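CRISPR-associated protein, Cse1 family (Acidimicrobium ferrooxidans, PDB 4H3T) probably serves as the large Cse1 subunit of a type I-E CRISPR Cascade complex, the assembly that recognises invading DNA. Local coordinates at residues 9-12 with 13-16; 70-73 with 74-78; 288-291 with 292-295; 462-465 with 466-470. The protein carries 1 engineered substitution. One frame throughout, in Å; residues are numbered along the deposited sequence.

How the contacts relate
All four contacts are local, and three of them show how an aspartate organises a turn of backbone. In contact 1 the aspartate closes a loop turn, and in contacts 2 and 3 it sits at the N-cap of a helix. Contact 4 lies inside a long helix, where a proline interrupts the hydrogen bonding and an i to i+4 salt bridge spans the break. None of the contacts touch: the nearest atoms of contacts 2 and 3 are about 17 Å apart, and the centres of contacts 1 and 4 are about 43 Å apart. Contacts 3 and 4 lie on opposite sides of the chain's centre. Contact 3 also borders a bound glycerol, probably from the crystallisation liquor.

Contact 1. Residues 9-12 with 13-16; sequences HFDL and SSEP
Asp11 OD1 is gripped twice by Ser13: Ser13 OG donates to it over 2.7 Å on the syn side, and Ser13 N over 2.9 Å on the anti side. Both donors come from the same face of the carboxylate and stand some 30° out of its plane. The group reaches them because CG is anti to the backbone N of Asp11 (chi1 -180°), which turns the acid forward over the next residues. The carbonyl of Asp11 is shared as well. Glu15 N approaches Asp11 O almost in line with its C=O bond at 2.8 Å, whereas Ser14 N, 3.0 Å from Asp11 O, sits well above the carbonyl plane. The bond from Ser13 N closes an Asx turn, laid over the backbone turn that Ser14 N and Glu15 N close on Asp11 O, and the chain reverses here in the loop leading to strand 18-22. Asp11 OD2 makes a salt bridge with Arg99, so replacing Asp11 with an alanine would probably leave Ser13 N, the Ser13 hydroxyl and the Arg99 charge without their mate and free the turn to shift. On the other flank, Glu15 CB rests over one face of the Phe10 ring, 3.8 Å from its centroid, in a CH-pi contact. A bend at chi2 then lays the Glu15 carboxylate only 9° from parallel to that ring. Two waters donate to Glu15 OE2: one links it to Asp11 N, approaching OE2 to 2.6 Å, and the other joins it to His9 O while lying at the Phe10 ring edge.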
loop_
_atom_site.group_PDB
_atom_site.type_symbol
_atom_site.label_atom_id
_atom_site.label_comp_id
_atom_site.label_asym_id
_atom_site.label_seq_id
_atom_site.Cartn_x
_atom_site.Cartn_y
_atom_site.Cartn_z
ATOM N N HIS A 9 -32.209 -5.015 7.969
ATOM C CA HIS A 9 -31.617 -3.878 7.306
ATOM C C HIS A 9 -30.370 -3.422 8.038
ATOM O O HIS A 9 -30.288 -3.572 9.261
ATOM C CB HIS A 9 -32.621 -2.716 7.261
ATOM C CG HIS A 9 -33.832 -3.023 6.440
ATOM N ND1 HIS A 9 -33.733 -3.335 5.088
ATOM C CD2 HIS A 9 -35.128 -3.120 6.813
ATOM C CE1 HIS A 9 -34.973 -3.563 4.678
ATOM N NE2 HIS A 9 -35.839 -3.481 5.683
ATOM N N PHE A 10 -29.400 -2.874 7.287
ATOM C CA PHE A 10 -28.176 -2.262 7.852
ATOM C C PHE A 10 -27.701 -1.220 6.851
ATOM O O PHE A 10 -27.000 -1.515 5.874
ATOM C CB PHE A 10 -27.109 -3.310 8.215
ATOM C CG PHE A 10 -25.955 -2.759 9.013
ATOM C CD1 PHE A 10 -26.079 -2.528 10.385
ATOM C CD2 PHE A 10 -24.755 -2.417 8.392
ATOM C CE1 PHE A 10 -25.000 -2.039 11.116
ATOM C CE2 PHE A 10 -23.676 -1.940 9.133
ATOM C CZ PHE A 10 -23.820 -1.712 10.476
ATOM N N ASP A 11 -28.166 0.001 7.069
ATOM C CA ASP A 11 -27.917 1.134 6.182
ATOM C C ASP A 11 -26.519 1.692 6.486
ATOM O O ASP A 11 -26.300 2.342 7.509
ATOM C CB ASP A 11 -29.038 2.200 6.345
ATOM C CG ASP A 11 -28.922 3.456 5.467
ATOM O OD1 ASP A 11 -27.885 3.658 4.854
ATOM O OD2 ASP A 11 -29.849 4.236 5.445
ATOM N N LEU A 12 -25.614 1.493 5.547
ATOM C CA LEU A 12 -24.208 1.903 5.669
ATOM C C LEU A 12 -24.035 3.412 5.655
ATOM O O LEU A 12 -22.975 3.924 6.051
ATOM C CB LEU A 12 -23.382 1.250 4.550
ATOM C CG LEU A 12 -23.335 -0.279 4.510
ATOM C CD1 LEU A 12 -22.571 -0.733 3.274
ATOM C CD2 LEU A 12 -22.745 -0.843 5.776
ATOM N N SER A 13 -25.031 4.146 5.202
ATOM C CA SER A 13 -24.936 5.603 5.285
ATOM C C SER A 13 -25.244 6.132 6.696
ATOM O O SER A 13 -24.878 7.260 6.980
ATOM C CB SER A 13 -25.874 6.281 4.288
ATOM O OG SER A 13 -27.234 6.260 4.701
ATOM N N SER A 14 -25.979 5.371 7.557
ATOM C CA SER A 14 -26.396 5.882 8.863
ATOM C C SER A 14 -26.023 4.985 10.056
ATOM O O SER A 14 -26.065 5.455 11.184
ATOM C CB SER A 14 -27.910 6.137 8.866
ATOM O OG SER A 14 -28.601 4.974 8.434
ATOM N N GLU A 15 -25.571 3.769 9.829
ATOM C CA GLU A 15 -25.117 2.862 10.910
ATOM C C GLU A 15 -23.625 2.918 11.068
ATOM O O GLU A 15 -22.926 3.036 10.064
ATOM C CB GLU A 15 -25.465 1.392 10.593
ATOM C CG GLU A 15 -26.934 1.180 10.410
ATOM C CD GLU A 15 -27.738 0.929 11.658
ATOM O OE1 GLU A 15 -27.310 1.313 12.772
ATOM O OE2 GLU A 15 -28.819 0.325 11.505
ATOM N N PRO A 16 -23.117 2.687 12.283
ATOM C CA PRO A 16 -21.645 2.765 12.485
ATOM C C PRO A 16 -20.897 1.526 11.975
ATOM O O PRO A 16 -21.254 0.414 12.307
ATOM C CB PRO A 16 -21.494 2.948 14.008
ATOM C CG PRO A 16 -22.773 2.458 14.621
ATOM C CD PRO A 16 -23.857 2.559 13.567
HETATM O O HOH W 1 -29.401 -2.858 11.803
HETATM O O HOH W 2 -30.011 0.492 9.239
#

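Contact 2. Residues 70-73 with 74-78; sequences GPKD and DAEWG
Glu76 leans back from the first turn of helix 74-82 against the loop that precedes it. Its CB meets Pro71 CB at 4.0 Å, and its CG passes Asp73 OD1 at 3.4 Å. CG is anti to the carbonyl carbon (chi1 -73°) and the chain beyond is extended, which carries CD alongside Lys72 CG. At the tip the two oxygens part company. Glu76 OE1 takes a nearly straight bond from Lys72 N at 3.0 Å (168°), the donor standing above the carboxylate plane, while Glu76 OE2 lies against Lys72 CD at 3.6 Å. The ammonium of Lys72 stays beyond salt-bridge range. Asp73 is the N-cap: its OD1 accepts from Glu76 N at 2.9 Å, met nearly along the C-O axis. In a capping box the third helical residue returns a bond to the cap's own N-H; here Glu76 instead accepts from Lys72, the residue before the cap. With an alanine in place of Glu76, Lys72 N-H would probably lose its acceptor and the loop would be freer to move off the helix end. Gly70, ahead of a cis bond to Pro71, has backbone angles that by themselves call for glycine, and a CB there would also collide with Glu76 OE1. Trp77 N continues the helix by bonding Asp73 O at 3.0 Å, and Pro71 CG touches the indole edge at Trp77 CD1 (4.0 Å). The same indole gives NE1 to Leu215 O and packs against Trp81 and Phe348.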
loop_
_atom_site.group_PDB
_atom_site.type_symbol
_atom_site.label_atom_id
_atom_site.label_comp_id
_atom_site.label_asym_id
_atom_site.label_seq_id
_atom_site.Cartn_x
_atom_site.Cartn_y
_atom_site.Cartn_z
ATOM N N GLY A 70 -17.213 16.939 -8.056
ATOM C CA GLY A 70 -15.933 17.529 -8.371
ATOM C C GLY A 70 -14.949 17.073 -7.326
ATOM O O GLY A 70 -15.224 16.105 -6.623
ATOM N N PRO A 71 -13.755 17.682 -7.268
ATOM C CA PRO A 71 -13.341 18.927 -7.974
ATOM C C PRO A 71 -12.981 18.700 -9.442
ATOM O O PRO A 71 -12.262 17.772 -9.799
ATOM C CB PRO A 71 -12.128 19.380 -7.160
ATOM C CG PRO A 71 -11.522 18.095 -6.642
ATOM C CD PRO A 71 -12.739 17.262 -6.278
ATOM N N LYS A 72 -13.482 19.551 -10.302
ATOM C CA LYS A 72 -13.177 19.439 -11.725
ATOM C C LYS A 72 -11.835 20.055 -12.035
ATOM O O LYS A 72 -11.226 19.694 -13.044
ATOM C CB LYS A 72 -14.274 20.136 -12.588
ATOM C CG LYS A 72 -14.139 21.597 -12.774
ATOM C CD LYS A 72 -15.329 22.103 -13.572
ATOM C CE LYS A 72 -15.219 23.565 -13.901
ATOM N NZ LYS A 72 -16.317 23.970 -14.822
ATOM N N ASP A 73 -11.408 21.038 -11.226
ATOM C CA ASP A 73 -10.215 21.839 -11.533
ATOM C C ASP A 73 -9.561 22.366 -10.262
ATOM O O ASP A 73 -10.049 22.105 -9.153
ATOM C CB ASP A 73 -10.586 23.008 -12.475
ATOM C CG ASP A 73 -11.667 23.967 -11.981
ATOM O OD1 ASP A 73 -11.999 23.924 -10.793
ATOM O OD2 ASP A 73 -12.216 24.705 -12.805
ATOM N N ASP A 74 -8.451 23.084 -10.439
ATOM C CA ASP A 74 -7.683 23.648 -9.336
ATOM C C ASP A 74 -8.469 24.675 -8.547
ATOM O O ASP A 74 -8.269 24.729 -7.343
ATOM C CB ASP A 74 -6.370 24.288 -9.815
ATOM C CG ASP A 74 -5.386 23.249 -10.314
ATOM O OD1 ASP A 74 -5.100 22.301 -9.564
ATOM O OD2 ASP A 74 -4.886 23.404 -11.438
ATOM N N ALA A 75 -9.300 25.513 -9.197
ATOM C CA ALA A 75 -10.089 26.509 -8.469
ATOM C C ALA A 75 -11.059 25.818 -7.544
ATOM O O ALA A 75 -11.146 26.208 -6.386
ATOM C CB ALA A 75 -10.850 27.472 -9.419
ATOM N N GLU A 76 -11.767 24.767 -8.016
ATOM C CA GLU A 76 -12.679 24.045 -7.129
ATOM C C GLU A 76 -11.891 23.382 -6.008
ATOM O O GLU A 76 -12.337 23.402 -4.857
ATOM C CB GLU A 76 -13.538 23.004 -7.881
ATOM C CG GLU A 76 -14.635 23.631 -8.728
ATOM C CD GLU A 76 -15.569 22.666 -9.439
ATOM O OE1 GLU A 76 -15.515 21.442 -9.168
ATOM O OE2 GLU A 76 -16.346 23.143 -10.297
ATOM N N TRP A 77 -10.731 22.778 -6.318
ATOM C CA TRP A 77 -9.955 22.111 -5.260
ATOM C C TRP A 77 -9.556 23.133 -4.177
ATOM O O TRP A 77 -9.688 22.873 -3.007
ATOM C CB TRP A 77 -8.696 21.443 -5.849
ATOM C CG TRP A 77 -7.985 20.551 -4.892
ATOM C CD1 TRP A 77 -8.168 19.208 -4.717
ATOM C CD2 TRP A 77 -6.954 20.935 -3.979
ATOM N NE1 TRP A 77 -7.430 18.764 -3.655
ATOM C CE2 TRP A 77 -6.680 19.812 -3.167
ATOM C CE3 TRP A 77 -6.373 22.153 -3.641
ATOM C CZ2 TRP A 77 -5.718 19.856 -2.138
ATOM C CZ3 TRP A 77 -5.431 22.191 -2.635
ATOM C CH2 TRP A 77 -5.151 21.071 -1.863
ATOM N N GLY A 78 -9.056 24.258 -4.623
ATOM C CA GLY A 78 -8.663 25.397 -3.806
ATOM C C GLY A 78 -9.769 25.873 -2.872
ATOM O O GLY A 78 -9.521 26.071 -1.686
#

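Contact 3. Residues 288-291 with 292-295; sequences EVDR and RAAR
The carboxylate of Asp290 and the guanidinium of Arg292 meet with their planes 77° apart. Arg292 NH1 comes within 3.5 Å of Asp290 OD1, yet the oxygen lies well out of the guanidinium plane and no N-H is aimed at it, making this a salt bridge of charge alone. Bends at chi2 and chi3 (91°) turn the Arg292 chain so that NH1 comes near the acid. Above the carboxylate plane stands a directed partner: Ala293 N donates to Asp290 OD1 at 3.1 Å, close to straight at 170°. Arg292 N also reaches this oxygen, though its bond is weak and sharply bent. Asp290 is thus the N-cap where strand 275-289 gives way to helix 291-297, its one oxygen covering two amide groups of the first turn. The positive end of the helix and the nearby guanidinium would probably both stabilise the ionised acid. Backbone bonding then takes over, with Ala294 N giving to Asp290 O at 3.0 Å in the carbonyl plane. Val289, the residue before the cap, touches Ala294 four places into the helix, CG1 to CB at 3.9 Å, which is the pairing of a hydrophobic staple. Tyr196 packs on both members of this pair. The two remaining arginines serve other neighbours: Arg291 makes a cation-pi contact with Trp199 and bonds a glycerol through NH2, and Arg295 meets the ring of Tyr315 and bonds Gln341.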
loop_
_atom_site.group_PDB
_atom_site.type_symbol
_atom_site.label_atom_id
_atom_site.label_comp_id
_atom_site.label_asym_id
_atom_site.label_seq_id
_atom_site.Cartn_x
_atom_site.Cartn_y
_atom_site.Cartn_z
ATOM N N GLU A 288 -12.946 -8.304 -14.222
ATOM C CA GLU A 288 -11.505 -8.085 -14.272
ATOM C C GLU A 288 -11.227 -6.699 -14.839
ATOM O O GLU A 288 -11.890 -6.293 -15.793
ATOM C CB GLU A 288 -10.845 -9.134 -15.176
ATOM C CG GLU A 288 -11.139 -10.598 -14.809
ATOM C CD GLU A 288 -10.578 -11.124 -13.505
ATOM O OE1 GLU A 288 -9.943 -10.325 -12.783
ATOM O OE2 GLU A 288 -10.738 -12.340 -13.221
ATOM N N VAL A 289 -10.280 -5.972 -14.254
ATOM C CA VAL A 289 -9.910 -4.653 -14.708
ATOM C C VAL A 289 -8.963 -4.798 -15.903
ATOM O O VAL A 289 -7.944 -5.497 -15.822
ATOM C CB VAL A 289 -9.238 -3.808 -13.589
ATOM C CG1 VAL A 289 -8.805 -2.457 -14.120
ATOM C CG2 VAL A 289 -10.149 -3.619 -12.391
ATOM N N ASP A 290 -9.270 -4.088 -16.973
ATOM C CA ASP A 290 -8.377 -3.939 -18.134
ATOM C C ASP A 290 -7.141 -3.157 -17.653
ATOM O O ASP A 290 -7.241 -1.992 -17.267
ATOM C CB ASP A 290 -9.120 -3.221 -19.253
ATOM C CG ASP A 290 -8.311 -3.071 -20.527
ATOM O OD1 ASP A 290 -7.139 -2.676 -20.435
ATOM O OD2 ASP A 290 -8.868 -3.311 -21.612
ATOM N N ARG A 291 -6.011 -3.850 -17.571
ATOM C CA ARG A 291 -4.781 -3.326 -16.963
ATOM C C ARG A 291 -4.169 -2.158 -17.753
ATOM O O ARG A 291 -3.641 -1.228 -17.117
ATOM C CB ARG A 291 -3.765 -4.460 -16.763
ATOM C CG ARG A 291 -4.285 -5.505 -15.746
ATOM C CD ARG A 291 -3.394 -6.733 -15.632
ATOM N NE ARG A 291 -3.804 -7.549 -14.472
ATOM C CZ ARG A 291 -3.095 -8.539 -13.938
ATOM N NH1 ARG A 291 -1.902 -8.843 -14.415
ATOM N NH2 ARG A 291 -3.569 -9.221 -12.916
ATOM N N ARG A 292 -4.373 -2.126 -19.094
ATOM C CA ARG A 292 -3.919 -1.003 -19.930
ATOM C C ARG A 292 -4.703 0.240 -19.595
ATOM O O ARG A 292 -4.115 1.305 -19.394
ATOM C CB ARG A 292 -4.079 -1.331 -21.432
ATOM C CG ARG A 292 -3.590 -0.240 -22.392
ATOM C CD ARG A 292 -4.553 0.084 -23.536
ATOM N NE ARG A 292 -5.500 1.169 -23.215
ATOM C CZ ARG A 292 -6.803 1.035 -22.938
ATOM N NH1 ARG A 292 -7.374 -0.175 -22.920
ATOM N NH2 ARG A 292 -7.545 2.107 -22.672
ATOM N N ALA A 293 -6.043 0.118 -19.523
ATOM C CA ALA A 293 -6.883 1.258 -19.163
ATOM C C ALA A 293 -6.641 1.726 -17.715
ATOM O O ALA A 293 -6.720 2.912 -17.464
ATOM C CB ALA A 293 -8.358 0.905 -19.353
ATOM N N ALA A 294 -6.301 0.812 -16.758
ATOM C CA ALA A 294 -6.072 1.190 -15.350
ATOM C C ALA A 294 -4.936 2.210 -15.199
ATOM O O ALA A 294 -5.004 3.099 -14.345
ATOM C CB ALA A 294 -5.745 -0.066 -14.511
ATOM N N ARG A 295 -3.890 2.074 -16.030
ATOM C CA ARG A 295 -2.734 2.950 -15.990
ATOM C C ARG A 295 -3.153 4.411 -16.277
ATOM O O ARG A 295 -2.670 5.333 -15.612
ATOM C CB ARG A 295 -1.655 2.415 -16.935
ATOM C CG ARG A 295 -0.588 3.389 -17.238
ATOM C CD ARG A 295 0.619 2.711 -17.839
ATOM N NE ARG A 295 1.575 3.722 -18.250
ATOM C CZ ARG A 295 1.540 4.435 -19.376
ATOM N NH1 ARG A 295 0.567 4.253 -20.266
ATOM N NH2 ARG A 295 2.486 5.315 -19.630
#

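Contact 4. Residues 462-465 with 466-470; sequences RLDA and PYRHF
The backbone of 462-470 runs on as one helix through a kink at Pro466, which has no N-H for Arg462 O and sets its CD 3.3 Å from that oxygen, while Tyr467 N resumes the pattern with Leu463 O at 2.8 Å. The proline ring also packs on Trp487 of helix 481-504. Astride the proline, Asp464 and Arg468 form an i to i+4 salt bridge. Arg468 NE points at Asp464 OD1 over 3.0 Å, reaching its syn side from 35° out of the carboxylate plane; a weak bond goes to Asp464 OD2. The acid lies at the guanidinium edge, the two planes 73° apart. Arg468 is extended from CG to NE, running past Asp464 O to reach the acid. A water bridges Asp464 OD1 and Arg468 NH2, 2.8 Å from the latter. Trp327 NE1 adds another donor to OD1, while Arg468 reaches Asp382 through NH2 and Arg383 O through NH1. Tyr467, stacked on Trp327, faces helix 397-415 in the C-terminal helical bundle. With several donors round one oxygen, Asp464 is likely to stay ionised, and its arginine, through Asp382 and Arg383, links helix 445-473 to strand 375-387.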
loop_
_atom_site.group_PDB
_atom_site.type_symbol
_atom_site.label_atom_id
_atom_site.label_comp_id
_atom_site.label_asym_id
_atom_site.label_seq_id
_atom_site.Cartn_x
_atom_site.Cartn_y
_atom_site.Cartn_z
ATOM N N ARG A 462 18.692 -0.643 12.920
ATOM C CA ARG A 462 19.265 0.464 13.692
ATOM C C ARG A 462 19.159 1.806 12.980
ATOM O O ARG A 462 19.077 2.823 13.645
ATOM C CB ARG A 462 20.738 0.180 13.996
ATOM C CG ARG A 462 20.888 -0.904 15.066
ATOM C CD ARG A 462 20.878 -0.317 16.470
ATOM N NE ARG A 462 22.167 0.339 16.749
ATOM C CZ ARG A 462 23.289 -0.288 17.093
ATOM N NH1 ARG A 462 23.304 -1.607 17.260
ATOM N NH2 ARG A 462 24.411 0.395 17.255
ATOM N N LEU A 463 19.141 1.832 11.646
ATOM C CA LEU A 463 19.072 3.106 10.889
ATOM C C LEU A 463 17.646 3.510 10.587
ATOM O O LEU A 463 17.435 4.605 10.046
ATOM C CB LEU A 463 19.892 2.985 9.573
ATOM C CG LEU A 463 21.386 2.843 9.741
ATOM C CD1 LEU A 463 22.060 2.710 8.396
ATOM C CD2 LEU A 463 22.003 4.031 10.546
ATOM N N ASP A 464 16.654 2.709 11.009
ATOM C CA ASP A 464 15.285 3.020 10.644
ATOM C C ASP A 464 14.809 4.348 11.277
ATOM O O ASP A 464 14.405 5.240 10.535
ATOM C CB ASP A 464 14.341 1.863 10.994
ATOM C CG ASP A 464 12.887 2.086 10.614
ATOM O OD1 ASP A 464 12.589 2.270 9.397
ATOM O OD2 ASP A 464 12.078 2.165 11.493
ATOM N N ALA A 465 14.850 4.485 12.591
ATOM C CA ALA A 465 14.354 5.717 13.240
ATOM C C ALA A 465 15.253 6.927 12.881
ATOM O O ALA A 465 14.711 7.937 12.401
ATOM C CB ALA A 465 14.238 5.513 14.758
ATOM N N PRO A 466 16.600 6.751 12.795
ATOM C CA PRO A 466 17.450 7.864 12.317
ATOM C C PRO A 466 17.178 8.280 10.873
ATOM O O PRO A 466 17.154 9.470 10.601
ATOM C CB PRO A 466 18.848 7.264 12.447
ATOM C CG PRO A 466 18.754 6.321 13.528
ATOM C CD PRO A 466 17.444 5.682 13.377
ATOM N N TYR A 467 16.937 7.328 9.921
ATOM C CA TYR A 467 16.644 7.713 8.535
ATOM C C TYR A 467 15.325 8.519 8.454
ATOM O O TYR A 467 15.235 9.525 7.778
ATOM C CB TYR A 467 16.546 6.484 7.600
ATOM C CG TYR A 467 16.386 6.941 6.178
ATOM C CD1 TYR A 467 17.495 7.371 5.442
ATOM C CD2 TYR A 467 15.116 7.195 5.646
ATOM C CE1 TYR A 467 17.346 7.949 4.195
ATOM C CE2 TYR A 467 14.963 7.783 4.405
ATOM C CZ TYR A 467 16.078 8.096 3.652
ATOM O OH TYR A 467 15.909 8.740 2.454
ATOM N N ARG A 468 14.316 8.071 9.147
ATOM C CA ARG A 468 13.008 8.744 9.120
ATOM C C ARG A 468 13.097 10.206 9.635
ATOM O O ARG A 468 12.447 11.114 9.069
ATOM C CB ARG A 468 12.003 7.935 9.927
ATOM C CG ARG A 468 11.633 6.567 9.259
ATOM C CD ARG A 468 10.825 5.727 10.228
ATOM N NE ARG A 468 10.488 4.446 9.618
ATOM C CZ ARG A 468 9.474 4.210 8.797
ATOM N NH1 ARG A 468 8.609 5.169 8.508
ATOM N NH2 ARG A 468 9.318 3.010 8.257
ATOM N N HIS A 469 13.868 10.418 10.705
ATOM C CA HIS A 469 14.170 11.742 11.291
ATOM C C HIS A 469 14.949 12.584 10.290
ATOM O O HIS A 469 14.676 13.759 10.139
ATOM C CB HIS A 469 14.981 11.615 12.602
ATOM C CG HIS A 469 15.191 12.916 13.326
ATOM N ND1 HIS A 469 16.484 13.424 13.582
ATOM C CD2 HIS A 469 14.281 13.747 13.909
ATOM C CE1 HIS A 469 16.308 14.562 14.245
ATOM N NE2 HIS A 469 15.006 14.804 14.477
ATOM N N PHE A 470 15.943 12.000 9.638
ATOM C CA PHE A 470 16.728 12.692 8.622
ATOM C C PHE A 470 15.826 13.132 7.447
ATOM O O PHE A 470 15.864 14.285 7.032
ATOM C CB PHE A 470 17.885 11.747 8.126
ATOM C CG PHE A 470 18.372 11.964 6.714
ATOM C CD1 PHE A 470 19.356 12.901 6.435
ATOM C CD2 PHE A 470 17.806 11.260 5.651
ATOM C CE1 PHE A 470 19.728 13.168 5.109
ATOM C CE2 PHE A 470 18.161 11.529 4.348
ATOM C CZ PHE A 470 19.136 12.465 4.072
HETATM O O HOH W 3 10.031 0.491 9.172
#